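Peptide/nickel transport system substrate-binding protein (Listeria monocytogenes serotype 1/2a, PDB 5KZT) binds peptides outside the cell and probably hands them to an ABC-type transporter for uptake. Local coordinates at residues 263-277 and 489-503. Sequence-based numbering, arbitrary orientation.
Sequences DYVTVNNSSTFYIKF and VAIQPLYQRSTAYLQ
Phe273 and Tyr495 lie side by side on one face of the antiparallel ladder that strands 264-277 and 491-503 build, two long strands that probably cross between the lobes as the hinge, as in related periplasmic-binding-protein folds. Their planes differ by only 2°, yet the rings are slid apart: Tyr495 OH sits over the centre of the Phe273 ring, and Phe273 CB lies over the Tyr495 face, 3.6 Å from the ring centroid, a CH-pi contact. Tyr495 CG is wedged between its backbone N and carbonyl carbon (chi1 67°), which lays the ring alongside Phe273. The Tyr495 hydroxyl is hydrogen-bonded to a basic side chain of the bound peptide.

The edge of the Phe273 ring meets one face of the Arg497 guanidinium: Phe273 CE1 lies over its centre, 3.7 Å from Arg497 CZ. Bends at chi2 and chi3 fold the arginine back there; NH2 bonds the peptide backbone, so this face of the ladder lines the binding cleft.

Opposite Phe273 the ladder takes up an extra residue, a classic beta bulge, and the register shifts by one before Tyr274: Phe273 O takes Leu494 N at 2.8 Å and, weakly, Tyr495 N at 3.3 Å. Past the bulge, Ile275 N reaches Gln492 O at 2.9 Å from 44° above the carbonyl plane.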
# COMPACT_ATOMS: atom_id res chain seq x y z
N ASP A 263 20.86 11.87 -14.54
CA ASP A 263 19.80 10.86 -14.56
C ASP A 263 19.14 10.58 -13.20
O ASP A 263 18.27 9.73 -13.11
CB ASP A 263 20.37 9.55 -15.14
CG ASP A 263 20.80 9.68 -16.58
OD1 ASP A 263 20.41 10.64 -17.29
OD2 ASP A 263 21.57 8.80 -17.02
N TYR A 264 19.53 11.33 -12.17
CA TYR A 264 18.95 11.19 -10.84
C TYR A 264 17.53 11.73 -10.87
O TYR A 264 17.25 12.77 -11.48
CB TYR A 264 19.75 11.99 -9.84
CG TYR A 264 19.38 11.88 -8.38
CD1 TYR A 264 19.81 10.79 -7.60
CD2 TYR A 264 18.68 12.89 -7.75
CE1 TYR A 264 19.52 10.73 -6.24
CE2 TYR A 264 18.37 12.83 -6.39
CZ TYR A 264 18.80 11.75 -5.65
OH TYR A 264 18.53 11.72 -4.31
N VAL A 265 16.62 11.00 -10.24
CA VAL A 265 15.25 11.45 -10.12
C VAL A 265 14.76 11.11 -8.72
O VAL A 265 15.27 10.17 -8.09
CB VAL A 265 14.31 10.79 -11.17
CG1 VAL A 265 14.67 11.19 -12.58
CG2 VAL A 265 14.30 9.29 -11.05
N THR A 266 13.77 11.87 -8.27
CA THR A 266 13.15 11.68 -6.96
C THR A 266 11.66 11.52 -7.19
O THR A 266 11.06 12.27 -7.96
CB THR A 266 13.35 12.89 -6.02
OG1 THR A 266 14.72 13.30 -6.01
CG2 THR A 266 12.96 12.54 -4.61
N VAL A 267 11.07 10.56 -6.49
CA VAL A 267 9.65 10.30 -6.58
C VAL A 267 9.09 10.52 -5.17
O VAL A 267 9.56 9.88 -4.24
CB VAL A 267 9.43 8.85 -7.07
CG1 VAL A 267 7.98 8.40 -6.93
CG2 VAL A 267 9.91 8.73 -8.52
N ASN A 268 8.11 11.43 -5.03
CA ASN A 268 7.36 11.60 -3.78
C ASN A 268 6.23 10.58 -3.80
O ASN A 268 5.35 10.64 -4.64
CB ASN A 268 6.77 13.00 -3.65
CG ASN A 268 5.90 13.18 -2.40
OD1 ASN A 268 5.85 12.31 -1.49
ND2 ASN A 268 5.19 14.31 -2.35
N ASN A 269 6.25 9.67 -2.84
CA ASN A 269 5.30 8.57 -2.80
C ASN A 269 4.01 8.91 -2.02
O ASN A 269 3.10 8.09 -1.99
CB ASN A 269 6.00 7.33 -2.21
CG ASN A 269 7.23 6.89 -3.03
OD1 ASN A 269 8.36 7.28 -2.75
ND2 ASN A 269 7.01 6.08 -4.05
N SER A 270 3.94 10.08 -1.37
CA SER A 270 2.84 10.42 -0.42
C SER A 270 2.51 9.29 0.57
O SER A 270 1.36 9.07 0.93
CB SER A 270 1.56 10.85 -1.17
OG SER A 270 1.78 12.02 -1.94
N SER A 271 3.56 8.60 1.01
CA SER A 271 3.46 7.45 1.88
C SER A 271 4.10 7.81 3.21
O SER A 271 5.02 8.64 3.25
CB SER A 271 4.15 6.26 1.24
OG SER A 271 3.48 5.92 0.04
N THR A 272 3.59 7.21 4.28
CA THR A 272 4.10 7.44 5.63
C THR A 272 4.62 6.13 6.20
O THR A 272 3.93 5.10 6.14
CB THR A 272 2.98 7.96 6.52
OG1 THR A 272 2.47 9.18 5.96
CG2 THR A 272 3.48 8.20 7.95
N PHE A 273 5.84 6.17 6.73
CA PHE A 273 6.44 5.06 7.44
C PHE A 273 6.36 5.35 8.93
O PHE A 273 6.59 6.48 9.37
CB PHE A 273 7.88 4.83 6.99
CG PHE A 273 7.97 3.89 5.83
CD1 PHE A 273 7.64 4.32 4.55
CD2 PHE A 273 8.30 2.56 6.02
CE1 PHE A 273 7.69 3.45 3.47
CE2 PHE A 273 8.37 1.69 4.95
CZ PHE A 273 8.06 2.13 3.67
N TYR A 274 5.96 4.34 9.70
CA TYR A 274 5.66 4.53 11.09
C TYR A 274 6.02 3.29 11.86
O TYR A 274 6.07 2.19 11.30
CB TYR A 274 4.18 4.87 11.31
CG TYR A 274 3.20 3.95 10.63
CD1 TYR A 274 2.77 4.21 9.33
CD2 TYR A 274 2.68 2.82 11.28
CE1 TYR A 274 1.87 3.39 8.68
CE2 TYR A 274 1.77 1.98 10.63
CZ TYR A 274 1.37 2.28 9.34
OH TYR A 274 0.49 1.49 8.65
N ILE A 275 6.25 3.49 13.15
CA ILE A 275 6.45 2.40 14.09
C ILE A 275 5.08 1.88 14.52
O ILE A 275 4.25 2.66 15.02
CB ILE A 275 7.22 2.86 15.35
CG1 ILE A 275 8.54 3.56 15.00
CG2 ILE A 275 7.45 1.68 16.30
CD1 ILE A 275 9.58 2.67 14.38
N LYS A 276 4.86 0.58 14.38
CA LYS A 276 3.71 -0.09 14.99
C LYS A 276 4.05 -0.71 16.35
O LYS A 276 5.05 -1.41 16.50
CB LYS A 276 3.19 -1.18 14.06
CG LYS A 276 2.57 -0.64 12.79
CD LYS A 276 1.95 -1.74 11.94
CE LYS A 276 0.63 -2.22 12.50
NZ LYS A 276 0.02 -3.17 11.55
N PHE A 277 3.20 -0.48 17.34
CA PHE A 277 3.36 -1.00 18.70
C PHE A 277 2.35 -2.11 18.94
O PHE A 277 1.17 -1.82 19.21
CB PHE A 277 3.11 0.12 19.70
CG PHE A 277 4.13 1.23 19.63
CD1 PHE A 277 5.47 1.00 19.95
CD2 PHE A 277 3.75 2.53 19.30
CE1 PHE A 277 6.41 2.02 19.90
CE2 PHE A 277 4.69 3.56 19.26
CZ PHE A 277 6.01 3.31 19.55
N VAL A 489 -0.81 7.33 21.46
CA VAL A 489 0.47 6.80 20.96
C VAL A 489 0.28 5.38 20.37
O VAL A 489 1.03 4.45 20.69
CB VAL A 489 1.57 6.79 22.06
CG1 VAL A 489 2.95 6.80 21.42
CG2 VAL A 489 1.43 7.98 23.01
N ALA A 490 -0.74 5.21 19.54
CA ALA A 490 -1.03 3.91 18.89
C ALA A 490 0.13 3.49 17.98
O ALA A 490 0.47 2.30 17.88
CB ALA A 490 -2.30 4.01 18.06
N ILE A 491 0.67 4.49 17.28
CA ILE A 491 1.82 4.34 16.36
C ILE A 491 2.70 5.58 16.45
O ILE A 491 2.30 6.55 17.08
CB ILE A 491 1.37 4.24 14.90
CG1 ILE A 491 0.56 5.47 14.48
CG2 ILE A 491 0.56 2.97 14.69
CD1 ILE A 491 0.40 5.60 13.00
N GLN A 492 3.86 5.55 15.82
CA GLN A 492 4.73 6.72 15.74
C GLN A 492 5.18 6.95 14.30
O GLN A 492 6.09 6.27 13.82
CB GLN A 492 5.95 6.60 16.67
CG GLN A 492 7.00 7.73 16.57
CD GLN A 492 6.46 9.14 16.80
OE1 GLN A 492 5.40 9.49 16.30
NE2 GLN A 492 7.20 9.96 17.57
N PRO A 493 4.56 7.92 13.61
CA PRO A 493 5.11 8.35 12.32
C PRO A 493 6.60 8.71 12.41
O PRO A 493 7.02 9.38 13.35
CB PRO A 493 4.26 9.55 11.97
CG PRO A 493 2.93 9.21 12.58
CD PRO A 493 3.29 8.59 13.90
N LEU A 494 7.38 8.24 11.43
CA LEU A 494 8.82 8.46 11.41
C LEU A 494 9.19 9.35 10.24
O LEU A 494 9.84 10.36 10.44
CB LEU A 494 9.57 7.13 11.35
CG LEU A 494 10.52 6.89 12.52
CD1 LEU A 494 10.99 5.45 12.58
CD2 LEU A 494 11.71 7.86 12.45
N TYR A 495 8.79 8.95 9.03
CA TYR A 495 9.07 9.74 7.82
C TYR A 495 8.02 9.66 6.73
O TYR A 495 7.25 8.69 6.65
CB TYR A 495 10.44 9.38 7.26
CG TYR A 495 10.62 7.97 6.68
CD1 TYR A 495 11.05 6.91 7.47
CD2 TYR A 495 10.42 7.72 5.32
CE1 TYR A 495 11.25 5.65 6.94
CE2 TYR A 495 10.62 6.47 4.79
CZ TYR A 495 11.04 5.43 5.59
OH TYR A 495 11.23 4.16 5.05
N GLN A 496 8.01 10.69 5.90
CA GLN A 496 7.19 10.76 4.71
C GLN A 496 8.11 10.35 3.58
O GLN A 496 9.17 10.98 3.37
CB GLN A 496 6.70 12.18 4.47
CG GLN A 496 5.99 12.81 5.65
CD GLN A 496 5.60 14.24 5.38
OE1 GLN A 496 4.80 14.50 4.47
NE2 GLN A 496 6.19 15.20 6.13
N ARG A 497 7.74 9.32 2.84
CA ARG A 497 8.70 8.66 1.96
C ARG A 497 8.83 9.32 0.59
O ARG A 497 7.83 9.61 -0.07
CB ARG A 497 8.31 7.20 1.77
CG ARG A 497 9.43 6.29 1.31
CD ARG A 497 9.23 5.76 -0.08
NE ARG A 497 8.29 4.66 -0.20
CZ ARG A 497 8.56 3.34 -0.10
NH1 ARG A 497 7.58 2.47 -0.26
NH2 ARG A 497 9.77 2.88 0.19
N SER A 498 10.07 9.56 0.20
CA SER A 498 10.44 9.75 -1.21
C SER A 498 11.44 8.66 -1.58
O SER A 498 12.07 8.07 -0.69
CB SER A 498 11.02 11.14 -1.47
OG SER A 498 10.01 12.14 -1.48
N THR A 499 11.59 8.40 -2.88
CA THR A 499 12.45 7.35 -3.38
C THR A 499 13.35 7.95 -4.46
O THR A 499 12.87 8.72 -5.31
CB THR A 499 11.63 6.17 -3.97
OG1 THR A 499 10.69 5.71 -2.99
CG2 THR A 499 12.54 5.02 -4.35
N ALA A 500 14.64 7.67 -4.39
CA ALA A 500 15.61 8.19 -5.37
C ALA A 500 16.03 7.07 -6.31
O ALA A 500 16.17 5.91 -5.90
CB ALA A 500 16.82 8.78 -4.68
N TYR A 501 16.27 7.44 -7.56
CA TYR A 501 16.66 6.52 -8.62
C TYR A 501 17.65 7.18 -9.54
O TYR A 501 17.69 8.41 -9.66
CB TYR A 501 15.48 6.13 -9.51
CG TYR A 501 14.29 5.45 -8.86
CD1 TYR A 501 13.26 6.20 -8.32
CD2 TYR A 501 14.17 4.07 -8.87
CE1 TYR A 501 12.15 5.58 -7.74
CE2 TYR A 501 13.07 3.43 -8.30
CZ TYR A 501 12.06 4.20 -7.75
OH TYR A 501 10.96 3.58 -7.20
N LEU A 502 18.46 6.36 -10.20
CA LEU A 502 18.98 6.73 -11.51
C LEU A 502 18.01 6.15 -12.50
O LEU A 502 17.56 5.01 -12.34
CB LEU A 502 20.38 6.19 -11.76
CG LEU A 502 21.54 6.78 -10.96
CD1 LEU A 502 22.85 6.30 -11.58
CD2 LEU A 502 21.52 8.31 -10.94
N GLN A 503 17.66 6.94 -13.53
CA GLN A 503 16.69 6.53 -14.54
C GLN A 503 17.21 6.91 -15.91
O GLN A 503 17.48 8.08 -16.14
CB GLN A 503 15.37 7.25 -14.30
CG GLN A 503 14.25 6.82 -15.23
CD GLN A 503 12.93 7.50 -14.89
OE1 GLN A 503 12.38 7.30 -13.81
NE2 GLN A 503 12.42 8.31 -15.81
O HOH W 1 5.55 10.97 1.35
O HOH W 2 -0.57 0.29 19.63